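PDB 6CCA: DisA protein from Sorangium cellulosum, which probably transfers methyl groups from S-adenosylmethionine to the alpha-carbon of polyketide intermediates, acting as the gem-dimethylating carbon methyltransferase domain of the disorazol assembly line. Local coordinates for residues Ile226-Val231 against Leu253-Thr258; Ser208-Leu213 against Glu244-His249; Tyr154-Trp159 against Met185-Pro190. One frame throughout, in Å; residues are numbered along the deposited sequence.

Interaction 1. Residues Ile226-Val231 against Leu253-Thr258; sequences ITILEV and LEYFYT
I228 meets L253 and Y255 together at the apolar centre of two parallel strands, 226-231 and 253-257, whose axes run 14° apart. Its CD1 lies 3.7 Å from L253 CD1, while its CG2, the branch anti to the backbone N, turns to Y255 and approaches CE2 of the ring at 3.9 Å. On the other face of the sheet T227 CG2 leans against F256 CE1, and L229 CD1 touches both F256 CB and T258 CG2; the last pair, at 3.4 Å, is tighter than normal van der Waals contact.

Parallel pairing holds the backbones in register. The amides of E254 and F256 give their hydrogens to the carbonyls of I226 and I228, and in return the amides of I228 and E230 bond to the carbonyls of E254 and F256.

The polar groups gather toward the ends. Y255 OH donates to E230 OE1 over 2.6 Å, in the plane of its own ring but from above the carboxylate, the two planes standing 89° apart. E230 has its CG anti to the backbone N (chi1 -178°) and an extended chain, which carries the carboxylate out to that hydroxyl; OE1 is also bonded to T239. At the C-terminal end T258 OG1 donates to E230 O at 2.7 Å, supplemented by a weak bond from T258 N. At the opposite end T227 OG1 donates to E254 OE1 over 2.9 Å, and E254 OE2 forms a salt bridge with R299.

The pair forms the two strands of a right-handed beta-alpha-beta unit in the Rossmann-like methyltransferase sheet. Helix 239-246 crosses over the face bearing L253 and Y255, helix 196-216 packs on I226, and strand 300-306 flanks strand 226-231 on its other edge.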
ATOM      1  N   ILE A 226     -14.433  22.603   4.604  1.00 21.98           N
ATOM      2  CA  ILE A 226     -13.998  21.544   3.726  1.00 20.25           C
ATOM      3  C   ILE A 226     -13.779  20.320   4.632  1.00 17.88           C
ATOM      4  O   ILE A 226     -13.203  20.495   5.729  1.00 19.71           O
ATOM      5  CB  ILE A 226     -12.654  21.872   3.061  1.00 21.66           C
ATOM      6  CG1 ILE A 226     -12.744  23.074   2.093  1.00 24.51           C
ATOM      7  CG2 ILE A 226     -12.164  20.657   2.295  1.00 23.17           C
ATOM      8  CD1 ILE A 226     -13.652  22.818   0.937  1.00 30.02           C
ATOM      9  N   THR A 227     -14.302  19.164   4.197  1.00 16.61           N
ATOM     10  CA  THR A 227     -14.303  17.946   5.006  1.00 17.74           C
ATOM     11  C   THR A 227     -13.524  16.858   4.307  1.00 17.79           C
ATOM     12  O   THR A 227     -13.864  16.476   3.188  1.00 17.01           O
ATOM     13  CB  THR A 227     -15.742  17.462   5.259  1.00 20.75           C
ATOM     14  OG1 THR A 227     -16.495  18.544   5.777  1.00 21.12           O
ATOM     15  CG2 THR A 227     -15.781  16.372   6.305  1.00 21.75           C
ATOM     16  N   ILE A 228     -12.489  16.347   4.981  1.00 16.65           N
ATOM     17  CA  ILE A 228     -11.634  15.326   4.375  1.00 15.49           C
ATOM     18  C   ILE A 228     -11.776  14.071   5.197  1.00 15.70           C
ATOM     19  O   ILE A 228     -11.824  14.154   6.421  1.00 17.85           O
ATOM     20  CB  ILE A 228     -10.202  15.822   4.406  1.00 17.27           C
ATOM     21  CG1 ILE A 228     -10.100  17.143   3.652  1.00 20.01           C
ATOM     22  CG2 ILE A 228      -9.228  14.728   3.969  1.00 17.44           C
ATOM     23  CD1 ILE A 228      -8.718  17.789   3.712  1.00 21.68           C
ATOM     24  N   LEU A 229     -11.928  12.945   4.544  1.00 15.77           N
ATOM     25  CA  LEU A 229     -11.964  11.644   5.211  1.00 14.85           C
ATOM     26  C   LEU A 229     -10.687  10.898   4.910  1.00 16.01           C
ATOM     27  O   LEU A 229     -10.369  10.724   3.760  1.00 15.12           O
ATOM     28  CB  LEU A 229     -13.155  10.867   4.708  1.00 16.98           C
ATOM     29  CG  LEU A 229     -13.204   9.357   4.988  1.00 17.60           C
ATOM     30  CD1 LEU A 229     -13.443   9.224   6.473  1.00 17.98           C
ATOM     31  CD2 LEU A 229     -14.320   8.702   4.215  1.00 20.75           C
ATOM     32  N   GLU A 230      -9.994  10.407   5.931  1.00 14.07           N
ATOM     33  CA  GLU A 230      -8.970   9.435   5.736  1.00 14.33           C
ATOM     34  C   GLU A 230      -9.479   8.063   6.130  1.00 16.39           C
ATOM     35  O   GLU A 230      -9.934   7.849   7.248  1.00 15.89           O
ATOM     36  CB  GLU A 230      -7.704   9.732   6.520  1.00 15.00           C
ATOM     37  CG  GLU A 230      -6.620   8.715   6.251  1.00 16.22           C
ATOM     38  CD  GLU A 230      -5.244   9.059   6.847  1.00 19.64           C
ATOM     39  OE1 GLU A 230      -5.152   9.986   7.702  1.00 18.20           O
ATOM     40  OE2 GLU A 230      -4.295   8.300   6.466  1.00 17.53           O
ATOM     41  N   VAL A 231      -9.384   7.129   5.197  1.00 17.48           N
ATOM     42  CA  VAL A 231      -9.720   5.744   5.493  1.00 18.66           C
ATOM     43  C   VAL A 231      -8.509   4.957   5.869  1.00 18.01           C
ATOM     44  O   VAL A 231      -7.402   5.214   5.378  1.00 17.92           O
ATOM     45  CB  VAL A 231     -10.461   5.081   4.318  1.00 22.63           C
ATOM     46  CG1 VAL A 231     -11.824   5.771   4.137  1.00 23.49           C
ATOM     47  CG2 VAL A 231      -9.711   5.187   3.060  1.00 23.27           C
ATOM     48  N   LEU A 253     -11.707  23.638   8.141  1.00 26.43           N
ATOM     49  CA  LEU A 253     -11.464  22.239   7.885  1.00 26.12           C
ATOM     50  C   LEU A 253     -12.095  21.341   8.943  1.00 24.39           C
ATOM     51  O   LEU A 253     -12.055  21.645  10.151  1.00 22.92           O
ATOM     52  CB  LEU A 253      -9.942  22.070   7.787  1.00 29.57           C
ATOM     53  CG  LEU A 253      -9.393  20.667   7.675  1.00 32.48           C
ATOM     54  CD1 LEU A 253      -9.773  20.122   6.320  1.00 33.77           C
ATOM     55  CD2 LEU A 253      -7.896  20.749   7.833  1.00 31.59           C
ATOM     56  N   GLU A 254     -12.698  20.238   8.494  1.00 21.55           N
ATOM     57  CA  GLU A 254     -12.928  19.081   9.348  1.00 22.31           C
ATOM     58  C   GLU A 254     -12.221  17.841   8.748  1.00 22.01           C
ATOM     59  O   GLU A 254     -12.413  17.531   7.568  1.00 18.44           O
ATOM     60  CB  GLU A 254     -14.377  18.745   9.462  1.00 25.49           C
ATOM     61  CG  GLU A 254     -15.330  19.842   9.773  1.00 33.03           C
ATOM     62  CD  GLU A 254     -16.726  19.312   9.590  1.00 40.06           C
ATOM     63  OE1 GLU A 254     -17.317  19.403   8.442  1.00 38.40           O
ATOM     64  OE2 GLU A 254     -17.103  18.642  10.558  1.00 39.40           O
ATOM     65  N   TYR A 255     -11.468  17.107   9.560  1.00 18.36           N
ATOM     66  CA  TYR A 255     -10.777  15.944   9.106  1.00 16.54           C
ATOM     67  C   TYR A 255     -11.257  14.711   9.908  1.00 17.88           C
ATOM     68  O   TYR A 255     -11.285  14.722  11.132  1.00 19.24           O
ATOM     69  CB  TYR A 255      -9.304  16.178   9.283  1.00 16.29           C
ATOM     70  CG  TYR A 255      -8.366  15.160   8.693  1.00 14.72           C
ATOM     71  CD1 TYR A 255      -8.122  13.927   9.299  1.00 14.68           C
ATOM     72  CD2 TYR A 255      -7.648  15.468   7.534  1.00 15.31           C
ATOM     73  CE1 TYR A 255      -7.224  13.003   8.746  1.00 15.08           C
ATOM     74  CE2 TYR A 255      -6.771  14.570   6.952  1.00 13.69           C
ATOM     75  CZ  TYR A 255      -6.534  13.339   7.559  1.00 14.43           C
ATOM     76  OH  TYR A 255      -5.631  12.471   6.943  1.00 16.98           O
ATOM     77  N   PHE A 256     -11.729  13.697   9.204  1.00 15.47           N
ATOM     78  CA  PHE A 256     -12.153  12.467   9.817  1.00 16.09           C
ATOM     79  C   PHE A 256     -11.034  11.419   9.738  1.00 17.02           C
ATOM     80  O   PHE A 256     -10.668  10.899   8.662  1.00 18.46           O
ATOM     81  CB  PHE A 256     -13.414  11.958   9.158  1.00 16.13           C
ATOM     82  CG  PHE A 256     -14.671  12.646   9.627  1.00 17.34           C
ATOM     83  CD1 PHE A 256     -14.930  13.971   9.267  1.00 19.19           C
ATOM     84  CD2 PHE A 256     -15.567  11.983  10.450  1.00 18.86           C
ATOM     85  CE1 PHE A 256     -16.077  14.631   9.731  1.00 22.06           C
ATOM     86  CE2 PHE A 256     -16.746  12.627  10.894  1.00 20.55           C
ATOM     87  CZ  PHE A 256     -16.958  13.953  10.581  1.00 21.45           C
ATOM     88  N   TYR A 257     -10.482  11.120  10.915  1.00 16.43           N
ATOM     89  CA  TYR A 257      -9.520  10.049  11.133  1.00 15.21           C
ATOM     90  C   TYR A 257     -10.288   8.735  11.395  1.00 15.98           C
ATOM     91  O   TYR A 257     -10.967   8.615  12.422  1.00 16.25           O
ATOM     92  CB  TYR A 257      -8.633  10.451  12.327  1.00 15.54           C
ATOM     93  CG  TYR A 257      -7.513   9.502  12.707  1.00 14.35           C
ATOM     94  CD1 TYR A 257      -7.736   8.218  13.110  1.00 16.19           C
ATOM     95  CD2 TYR A 257      -6.209   9.926  12.690  1.00 16.93           C
ATOM     96  CE1 TYR A 257      -6.679   7.375  13.488  1.00 16.05           C
ATOM     97  CE2 TYR A 257      -5.187   9.107  13.107  1.00 15.64           C
ATOM     98  CZ  TYR A 257      -5.443   7.841  13.505  1.00 16.22           C
ATOM     99  OH  TYR A 257      -4.351   7.053  13.856  1.00 19.68           O
ATOM    100  N   THR A 258     -10.248   7.804  10.452  1.00 14.79           N
ATOM    101  CA  THR A 258     -11.060   6.605  10.528  1.00 15.65           C
ATOM    102  C   THR A 258     -10.246   5.403  10.239  1.00 19.04           C
ATOM    103  O   THR A 258      -9.169   5.504   9.614  1.00 17.00           O
ATOM    104  CB  THR A 258     -12.300   6.606   9.574  1.00 17.54           C
ATOM    105  OG1 THR A 258     -11.909   6.257   8.270  1.00 16.77           O
ATOM    106  CG2 THR A 258     -13.009   7.904   9.593  1.00 16.57           C
TER

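Interaction 2. Residues Ser208-Leu213 against Glu244-His249; sequences SLLVFL and EALSSH
Helix packing on one face of the Rossmann-like methyltransferase sheet brings L210 and L213, from helix 196-216, against L246 and H249, from segment 244-249. L213 makes a directional contact. Its CB sits over one face of the H249 imidazole, 4.0 Å from the ring centroid and 23° off the normal, a CH-pi approach displaced toward the rim and nearest to NE2. Farther out, L213 CD1 reaches both H249 CG and L246 CG, so one leucine spans the ring and the neighbouring aliphatic side chain; its chain stands across that of L246 and runs counter to that of H249.

L210 works alongside through its CD2 branch. That methyl lies 3.9 Å from L246 CD1 and 4.0 Å from H249 CE1, and it also rests against the carbonyl oxygen of A245. With CG anti to the carbonyl carbon (chi1 -72°) and the chain extended beyond it, the methyl end of L210 comes nearer to the second segment than its CB does. L209 CD1 makes a looser approach to L246 CD2, at 4.2 Å.

Helix 239-246 is the connection between the parallel strands 226-231 and 253-257, whereas helix 196-216 precedes the first of them in the chain. Both helices lie on the same face of that sheet, as L213 touching I226 and L246 touching I228 demonstrate. No hydrogen bond crosses between the segments, and H249 ND1, buried here, has no partner in the model. Within 244-249, S247 OG donates to E244 O over 2.9 Å, and S247 N reaches the same oxygen from the same face of its plane. At the outer side E244 forms a salt bridge with R275.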
ATOM      1  N   SER A 208      -1.318  17.458  -2.659  1.00 16.24           N
ATOM      2  CA  SER A 208      -2.598  17.373  -3.266  1.00 15.47           C
ATOM      3  C   SER A 208      -3.641  18.019  -2.404  1.00 17.35           C
ATOM      4  O   SER A 208      -4.532  18.691  -2.902  1.00 16.85           O
ATOM      5  CB  SER A 208      -2.981  15.940  -3.581  1.00 17.12           C
ATOM      6  OG  SER A 208      -2.056  15.232  -4.427  1.00 17.16           O
ATOM      7  N   LEU A 209      -3.589  17.767  -1.094  1.00 15.29           N
ATOM      8  CA  LEU A 209      -4.590  18.294  -0.214  1.00 16.79           C
ATOM      9  C   LEU A 209      -4.509  19.816  -0.119  1.00 18.23           C
ATOM     10  O   LEU A 209      -5.543  20.511  -0.081  1.00 18.42           O
ATOM     11  CB  LEU A 209      -4.488  17.640   1.189  1.00 16.50           C
ATOM     12  CG  LEU A 209      -4.657  16.115   1.223  1.00 18.95           C
ATOM     13  CD1 LEU A 209      -4.410  15.655   2.675  1.00 20.77           C
ATOM     14  CD2 LEU A 209      -5.985  15.582   0.722  1.00 19.09           C
ATOM     15  N   LEU A 210      -3.295  20.343  -0.043  1.00 17.84           N
ATOM     16  CA  LEU A 210      -3.112  21.760   0.076  1.00 19.79           C
ATOM     17  C   LEU A 210      -3.524  22.469  -1.200  1.00 20.05           C
ATOM     18  O   LEU A 210      -4.101  23.574  -1.147  1.00 21.89           O
ATOM     19  CB  LEU A 210      -1.674  22.046   0.433  1.00 19.44           C
ATOM     20  CG  LEU A 210      -1.314  21.670   1.878  1.00 21.85           C
ATOM     21  CD1 LEU A 210       0.120  21.998   2.169  1.00 23.23           C
ATOM     22  CD2 LEU A 210      -2.171  22.350   2.932  1.00 25.92           C
ATOM     23  N   VAL A 211      -3.287  21.838  -2.354  1.00 20.63           N
ATOM     24  CA  VAL A 211      -3.751  22.440  -3.625  1.00 19.12           C
ATOM     25  C   VAL A 211      -5.269  22.475  -3.664  1.00 19.96           C
ATOM     26  O   VAL A 211      -5.925  23.475  -4.069  1.00 19.57           O
ATOM     27  CB  VAL A 211      -3.117  21.691  -4.803  1.00 19.84           C
ATOM     28  CG1 VAL A 211      -3.888  21.883  -6.111  1.00 19.60           C
ATOM     29  CG2 VAL A 211      -1.660  22.113  -4.868  1.00 19.72           C
ATOM     30  N   PHE A 212      -5.869  21.432  -3.152  1.00 19.67           N
ATOM     31  CA  PHE A 212      -7.329  21.411  -3.072  1.00 19.41           C
ATOM     32  C   PHE A 212      -7.837  22.542  -2.195  1.00 19.48           C
ATOM     33  O   PHE A 212      -8.766  23.295  -2.590  1.00 19.44           O
ATOM     34  CB  PHE A 212      -7.822  20.062  -2.545  1.00 18.68           C
ATOM     35  CG  PHE A 212      -9.299  19.942  -2.556  1.00 18.42           C
ATOM     36  CD1 PHE A 212     -10.061  20.438  -1.541  1.00 18.13           C
ATOM     37  CD2 PHE A 212      -9.931  19.417  -3.685  1.00 18.88           C
ATOM     38  CE1 PHE A 212     -11.444  20.299  -1.613  1.00 19.31           C
ATOM     39  CE2 PHE A 212     -11.295  19.278  -3.754  1.00 20.99           C
ATOM     40  CZ  PHE A 212     -12.053  19.743  -2.710  1.00 18.52           C
ATOM     41  N   LEU A 213      -7.269  22.668  -1.025  1.00 19.39           N
ATOM     42  CA  LEU A 213      -7.702  23.678  -0.090  1.00 21.88           C
ATOM     43  C   LEU A 213      -7.495  25.074  -0.659  1.00 24.86           C
ATOM     44  O   LEU A 213      -8.327  25.909  -0.516  1.00 25.89           O
ATOM     45  CB  LEU A 213      -7.034  23.523   1.271  1.00 23.04           C
ATOM     46  CG  LEU A 213      -7.567  22.328   2.048  1.00 24.28           C
ATOM     47  CD1 LEU A 213      -6.641  21.859   3.138  1.00 27.34           C
ATOM     48  CD2 LEU A 213      -8.897  22.638   2.651  1.00 27.52           C
ATOM     49  N   GLU A 244      -0.285  18.147  10.595  1.00 18.93           N
ATOM     50  CA  GLU A 244       0.550  19.317  10.817  1.00 22.54           C
ATOM     51  C   GLU A 244       0.504  20.251   9.598  1.00 22.75           C
ATOM     52  O   GLU A 244       0.372  21.483   9.742  1.00 20.34           O
ATOM     53  CB  GLU A 244       1.981  18.923  11.150  1.00 26.24           C
ATOM     54  CG  GLU A 244       2.864  20.122  11.510  1.00 29.93           C
ATOM     55  CD  GLU A 244       2.366  20.909  12.757  1.00 36.37           C
ATOM     56  OE1 GLU A 244       1.567  20.414  13.616  1.00 37.21           O
ATOM     57  OE2 GLU A 244       2.732  22.084  12.885  1.00 39.08           O
ATOM     58  N   ALA A 245       0.588  19.683   8.394  1.00 20.39           N
ATOM     59  CA  ALA A 245       0.553  20.542   7.168  1.00 19.94           C
ATOM     60  C   ALA A 245      -0.784  21.225   7.018  1.00 21.40           C
ATOM     61  O   ALA A 245      -0.907  22.344   6.488  1.00 22.80           O
ATOM     62  CB  ALA A 245       0.853  19.726   5.910  1.00 21.24           C
ATOM     63  N   LEU A 246      -1.844  20.569   7.462  1.00 22.02           N
ATOM     64  CA  LEU A 246      -3.166  21.136   7.277  1.00 21.79           C
ATOM     65  C   LEU A 246      -3.573  22.120   8.360  1.00 23.35           C
ATOM     66  O   LEU A 246      -4.604  22.755   8.215  1.00 23.24           O
ATOM     67  CB  LEU A 246      -4.196  20.033   7.152  1.00 22.40           C
ATOM     68  CG  LEU A 246      -4.498  19.508   5.746  1.00 27.92           C
ATOM     69  CD1 LEU A 246      -3.285  19.231   4.915  1.00 34.54           C
ATOM     70  CD2 LEU A 246      -5.331  18.243   5.887  1.00 31.52           C
ATOM     71  N   SER A 247      -2.821  22.174   9.457  1.00 23.95           N
ATOM     72  CA  SER A 247      -3.367  22.727  10.705  1.00 26.43           C
ATOM     73  C   SER A 247      -3.612  24.236  10.569  1.00 28.10           C
ATOM     74  O   SER A 247      -4.474  24.746  11.243  1.00 25.90           O
ATOM     75  CB  SER A 247      -2.479  22.439  11.919  1.00 27.18           C
ATOM     76  OG  SER A 247      -1.189  22.944  11.679  1.00 25.93           O
ATOM     77  N   SER A 248      -2.876  24.910   9.684  1.00 27.98           N
ATOM     78  CA  SER A 248      -3.130  26.328   9.381  1.00 33.48           C
ATOM     79  C   SER A 248      -4.468  26.589   8.717  1.00 33.44           C
ATOM     80  O   SER A 248      -4.884  27.749   8.706  1.00 34.44           O
ATOM     81  CB  SER A 248      -2.033  26.915   8.485  1.00 33.12           C
ATOM     82  OG  SER A 248      -2.142  26.414   7.152  1.00 37.71           O
ATOM     83  N   HIS A 249      -5.137  25.569   8.148  1.00 26.88           N
ATOM     84  CA  HIS A 249      -6.489  25.711   7.643  1.00 28.23           C
ATOM     85  C   HIS A 249      -7.540  25.327   8.614  1.00 24.73           C
ATOM     86  O   HIS A 249      -8.708  25.173   8.232  1.00 26.37           O
ATOM     87  CB  HIS A 249      -6.737  24.822   6.409  1.00 32.73           C
ATOM     88  CG  HIS A 249      -6.049  25.313   5.189  1.00 36.45           C
ATOM     89  ND1 HIS A 249      -4.723  25.049   4.938  1.00 41.90           N
ATOM     90  CD2 HIS A 249      -6.475  26.108   4.184  1.00 38.05           C
ATOM     91  CE1 HIS A 249      -4.372  25.625   3.804  1.00 40.39           C
ATOM     92  NE2 HIS A 249      -5.422  26.260   3.318  1.00 41.80           N
TER

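Interaction 3. Residues Tyr154-Trp159 against Met185-Pro190; sequences YVRLLW and MDLMGP
L157 carries its CG anti to the backbone N (chi1 176°), which swings both methyl groups across to segment 185-190, while L187 has its CG anti to the carbonyl carbon (chi1 -71°) and an extended chain pointing back at the helix. The two leucines cross obliquely. L157 CD1 touches L187 CD1 at 4.0 Å and lies almost as near to L187 CB, and their CA atoms, 5.9 Å apart, are the nearest CA pair across the segments. The other branch, L157 CD2, goes to the thioether of M188, with the sulfur SD 3.8 Å away; the side chain of M188 curls back toward the helix although its CB is directed away.

R156 flanks this apolar group from the solvent side. Its guanidinium is laid over L187 so that CD2 sits against one face of the group, 3.6 Å from R156 CZ; the approach of L187 CD2 to R156 NH2 is unusually close, and its exact distance is doubtful. The carbonyl oxygen of D186 lies at the edge of the same guanidinium, in its plane, but R156 NH1 and D186 O are 3.5 Å apart and do not form a hydrogen bond. The D186 carboxylate is farther off, with OD2 6.5 Å from R156 NH2, so any attraction between the opposite charges would act only at long range.

Behind the leucines, L157 also rests on F343 and S347, and M188 on F180. Y154, one turn away on the helix, bonds through its hydroxyl to N195, which also holds P190 O. The arrangement is plain packing of helix 152-163 against the region that includes the short helix 189-192, in the predominantly helical part of the chain ahead of the Rossmann-like sheet.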
ATOM      1  N   TYR A 154      13.647  -1.464   4.664  1.00 17.17           N
ATOM      2  CA  TYR A 154      13.077  -2.615   3.964  1.00 17.17           C
ATOM      3  C   TYR A 154      13.953  -3.860   4.222  1.00 15.85           C
ATOM      4  O   TYR A 154      13.424  -4.938   4.514  1.00 14.16           O
ATOM      5  CB  TYR A 154      12.968  -2.342   2.464  1.00 18.60           C
ATOM      6  CG  TYR A 154      12.150  -1.087   2.147  1.00 19.21           C
ATOM      7  CD1 TYR A 154      12.736   0.175   2.221  1.00 20.49           C
ATOM      8  CD2 TYR A 154      10.856  -1.159   1.772  1.00 25.54           C
ATOM      9  CE1 TYR A 154      12.040   1.315   2.019  1.00 22.74           C
ATOM     10  CE2 TYR A 154      10.094  -0.002   1.562  1.00 26.05           C
ATOM     11  CZ  TYR A 154      10.696   1.241   1.665  1.00 26.99           C
ATOM     12  OH  TYR A 154      10.048   2.465   1.447  1.00 31.46           O
ATOM     13  N   VAL A 155      15.261  -3.685   4.157  1.00 15.54           N
ATOM     14  CA  VAL A 155      16.221  -4.774   4.405  1.00 15.41           C
ATOM     15  C   VAL A 155      16.027  -5.280   5.845  1.00 16.65           C
ATOM     16  O   VAL A 155      15.902  -6.484   6.114  1.00 14.00           O
ATOM     17  CB  VAL A 155      17.664  -4.323   4.168  1.00 15.90           C
ATOM     18  CG1 VAL A 155      18.659  -5.366   4.627  1.00 16.44           C
ATOM     19  CG2 VAL A 155      17.869  -4.037   2.682  1.00 15.89           C
ATOM     20  N   ARG A 156      15.979  -4.328   6.771  1.00 17.43           N
ATOM     21  CA  ARG A 156      15.759  -4.631   8.178  1.00 18.07           C
ATOM     22  C   ARG A 156      14.501  -5.471   8.375  1.00 16.85           C
ATOM     23  O   ARG A 156      14.542  -6.521   9.017  1.00 17.29           O
ATOM     24  CB  ARG A 156      15.663  -3.341   8.996  1.00 23.59           C
ATOM     25  CG  ARG A 156      17.007  -2.761   9.401  1.00 30.97           C
ATOM     26  CD  ARG A 156      16.847  -1.689  10.467  1.00 40.10           C
ATOM     27  NE  ARG A 156      16.296  -2.229  11.708  1.00 47.10           N
ATOM     28  CZ  ARG A 156      15.089  -1.934  12.179  1.00 59.29           C
ATOM     29  NH1 ARG A 156      14.300  -1.102  11.513  1.00 55.85           N
ATOM     30  NH2 ARG A 156      14.670  -2.472  13.316  1.00 62.91           N
ATOM     31  N   LEU A 157      13.382  -5.009   7.823  1.00 17.30           N
ATOM     32  CA  LEU A 157      12.130  -5.732   7.959  1.00 16.74           C
ATOM     33  C   LEU A 157      12.231  -7.167   7.354  1.00 15.96           C
ATOM     34  O   LEU A 157      11.723  -8.116   7.916  1.00 17.34           O
ATOM     35  CB  LEU A 157      11.010  -4.962   7.261  1.00 18.87           C
ATOM     36  CG  LEU A 157       9.676  -5.726   7.293  1.00 24.83           C
ATOM     37  CD1 LEU A 157       9.303  -6.048   8.728  1.00 31.13           C
ATOM     38  CD2 LEU A 157       8.525  -4.944   6.638  1.00 30.85           C
ATOM     39  N   LEU A 158      12.776  -7.284   6.128  1.00 15.11           N
ATOM     40  CA  LEU A 158      12.911  -8.613   5.519  1.00 16.34           C
ATOM     41  C   LEU A 158      13.762  -9.518   6.379  1.00 14.67           C
ATOM     42  O   LEU A 158      13.480 -10.699   6.504  1.00 14.85           O
ATOM     43  CB  LEU A 158      13.547  -8.518   4.159  1.00 16.49           C
ATOM     44  CG  LEU A 158      12.677  -7.946   3.068  1.00 18.06           C
ATOM     45  CD1 LEU A 158      13.442  -8.011   1.791  1.00 18.17           C
ATOM     46  CD2 LEU A 158      11.422  -8.824   2.881  1.00 21.02           C
ATOM     47  N   TRP A 159      14.851  -8.994   6.928  1.00 14.37           N
ATOM     48  CA  TRP A 159      15.731  -9.795   7.804  1.00 16.67           C
ATOM     49  C   TRP A 159      15.039 -10.240   9.079  1.00 16.68           C
ATOM     50  O   TRP A 159      15.131 -11.403   9.453  1.00 14.92           O
ATOM     51  CB  TRP A 159      17.053  -9.068   8.109  1.00 17.34           C
ATOM     52  CG  TRP A 159      18.106 -10.005   8.625  1.00 18.57           C
ATOM     53  CD1 TRP A 159      18.524 -10.131   9.923  1.00 19.46           C
ATOM     54  CD2 TRP A 159      18.746 -11.050   7.888  1.00 18.51           C
ATOM     55  NE1 TRP A 159      19.443 -11.159  10.002  1.00 20.33           N
ATOM     56  CE2 TRP A 159      19.570 -11.752   8.782  1.00 19.42           C
ATOM     57  CE3 TRP A 159      18.721 -11.425   6.557  1.00 18.15           C
ATOM     58  CZ2 TRP A 159      20.412 -12.780   8.372  1.00 20.86           C
ATOM     59  CZ3 TRP A 159      19.505 -12.478   6.151  1.00 20.71           C
ATOM     60  CH2 TRP A 159      20.365 -13.136   7.054  1.00 21.23           C
ATOM     61  N   MET A 185       6.200  -0.192  16.730  1.00 48.73           N
ATOM     62  CA  MET A 185       6.371   0.284  15.355  1.00 46.14           C
ATOM     63  C   MET A 185       7.865   0.355  14.976  1.00 39.80           C
ATOM     64  O   MET A 185       8.263   1.059  13.995  1.00 36.51           O
ATOM     65  CB  MET A 185       5.756   1.694  15.235  1.00 49.43           C
ATOM     66  CG  MET A 185       4.246   1.679  15.279  1.00 51.31           C
ATOM     67  SD  MET A 185       3.528   0.938  13.816  1.00 49.62           S
ATOM     68  CE  MET A 185       1.989   0.287  14.452  1.00 62.43           C
ATOM     69  N   ASP A 186       8.707  -0.356  15.731  1.00 31.33           N
ATOM     70  CA  ASP A 186      10.140  -0.307  15.501  1.00 36.14           C
ATOM     71  C   ASP A 186      10.553  -0.678  14.063  1.00 28.15           C
ATOM     72  O   ASP A 186      11.592  -0.193  13.541  1.00 30.77           O
ATOM     73  CB  ASP A 186      10.840  -1.259  16.492  1.00 36.42           C
ATOM     74  CG  ASP A 186      10.668  -0.809  17.954  1.00 41.49           C
ATOM     75  OD1 ASP A 186       9.927   0.176  18.216  1.00 44.84           O
ATOM     76  OD2 ASP A 186      11.295  -1.463  18.802  1.00 38.22           O
ATOM     77  N   LEU A 187       9.824  -1.620  13.499  1.00 27.78           N
ATOM     78  CA  LEU A 187      10.132  -2.084  12.115  1.00 31.25           C
ATOM     79  C   LEU A 187       9.249  -1.443  11.067  1.00 31.17           C
ATOM     80  O   LEU A 187       9.722  -1.169   9.947  1.00 28.28           O
ATOM     81  CB  LEU A 187       9.929  -3.603  11.978  1.00 31.49           C
ATOM     82  CG  LEU A 187      10.946  -4.469  12.697  1.00 34.67           C
ATOM     83  CD1 LEU A 187      10.573  -5.945  12.491  1.00 32.67           C
ATOM     84  CD2 LEU A 187      12.347  -4.233  12.165  1.00 35.06           C
ATOM     85  N   MET A 188       7.949  -1.306  11.361  1.00 30.39           N
ATOM     86  CA  MET A 188       7.010  -0.746  10.349  1.00 33.18           C
ATOM     87  C   MET A 188       7.093   0.765  10.228  1.00 31.90           C
ATOM     88  O   MET A 188       6.957   1.333   9.140  1.00 36.05           O
ATOM     89  CB  MET A 188       5.571  -1.198  10.584  1.00 35.98           C
ATOM     90  CG  MET A 188       5.289  -2.658  10.232  1.00 41.96           C
ATOM     91  SD  MET A 188       5.788  -3.236   8.565  1.00 44.58           S
ATOM     92  CE  MET A 188       4.383  -4.301   8.240  1.00 49.77           C
ATOM     93  N   GLY A 189       7.378   1.423  11.332  1.00 32.32           N
ATOM     94  CA  GLY A 189       7.355   2.872  11.395  1.00 33.67           C
ATOM     95  C   GLY A 189       8.326   3.426  10.372  1.00 33.12           C
ATOM     96  O   GLY A 189       7.927   4.236   9.526  1.00 33.73           O
ATOM     97  N   PRO A 190       9.583   2.963  10.420  1.00 28.67           N
ATOM     98  CA  PRO A 190      10.574   3.479   9.482  1.00 27.85           C
ATOM     99  C   PRO A 190      10.294   3.187   7.996  1.00 23.35           C
ATOM    100  O   PRO A 190      11.019   3.743   7.129  1.00 25.60           O
ATOM    101  CB  PRO A 190      11.881   2.810   9.932  1.00 29.87           C
ATOM    102  CG  PRO A 190      11.637   2.419  11.379  1.00 28.80           C
ATOM    103  CD  PRO A 190      10.197   2.122  11.475  1.00 28.57           C
TER

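Overall arrangement
Interactions 1 and 2 belong to one layered unit: strands 226-231 and 253-257 form part of the sheet, and helices 196-216 and 239-246 lie over it. I226 packs on F212, while L246 touches both L253 and Y255. Interaction 1 is buried and rich in backbone and side-chain hydrogen bonds; interaction 2 is only partly buried and joins its helices through aliphatic and CH-pi contacts. Interaction 3 stands apart, its centre about 29 Å from either of the others, and likewise lacks hydrogen bonds across its segments. There a leucine-methionine cluster is flanked by an exposed arginine. Helix 189-192 nevertheless leads directly into helix 196-216 of interaction 2.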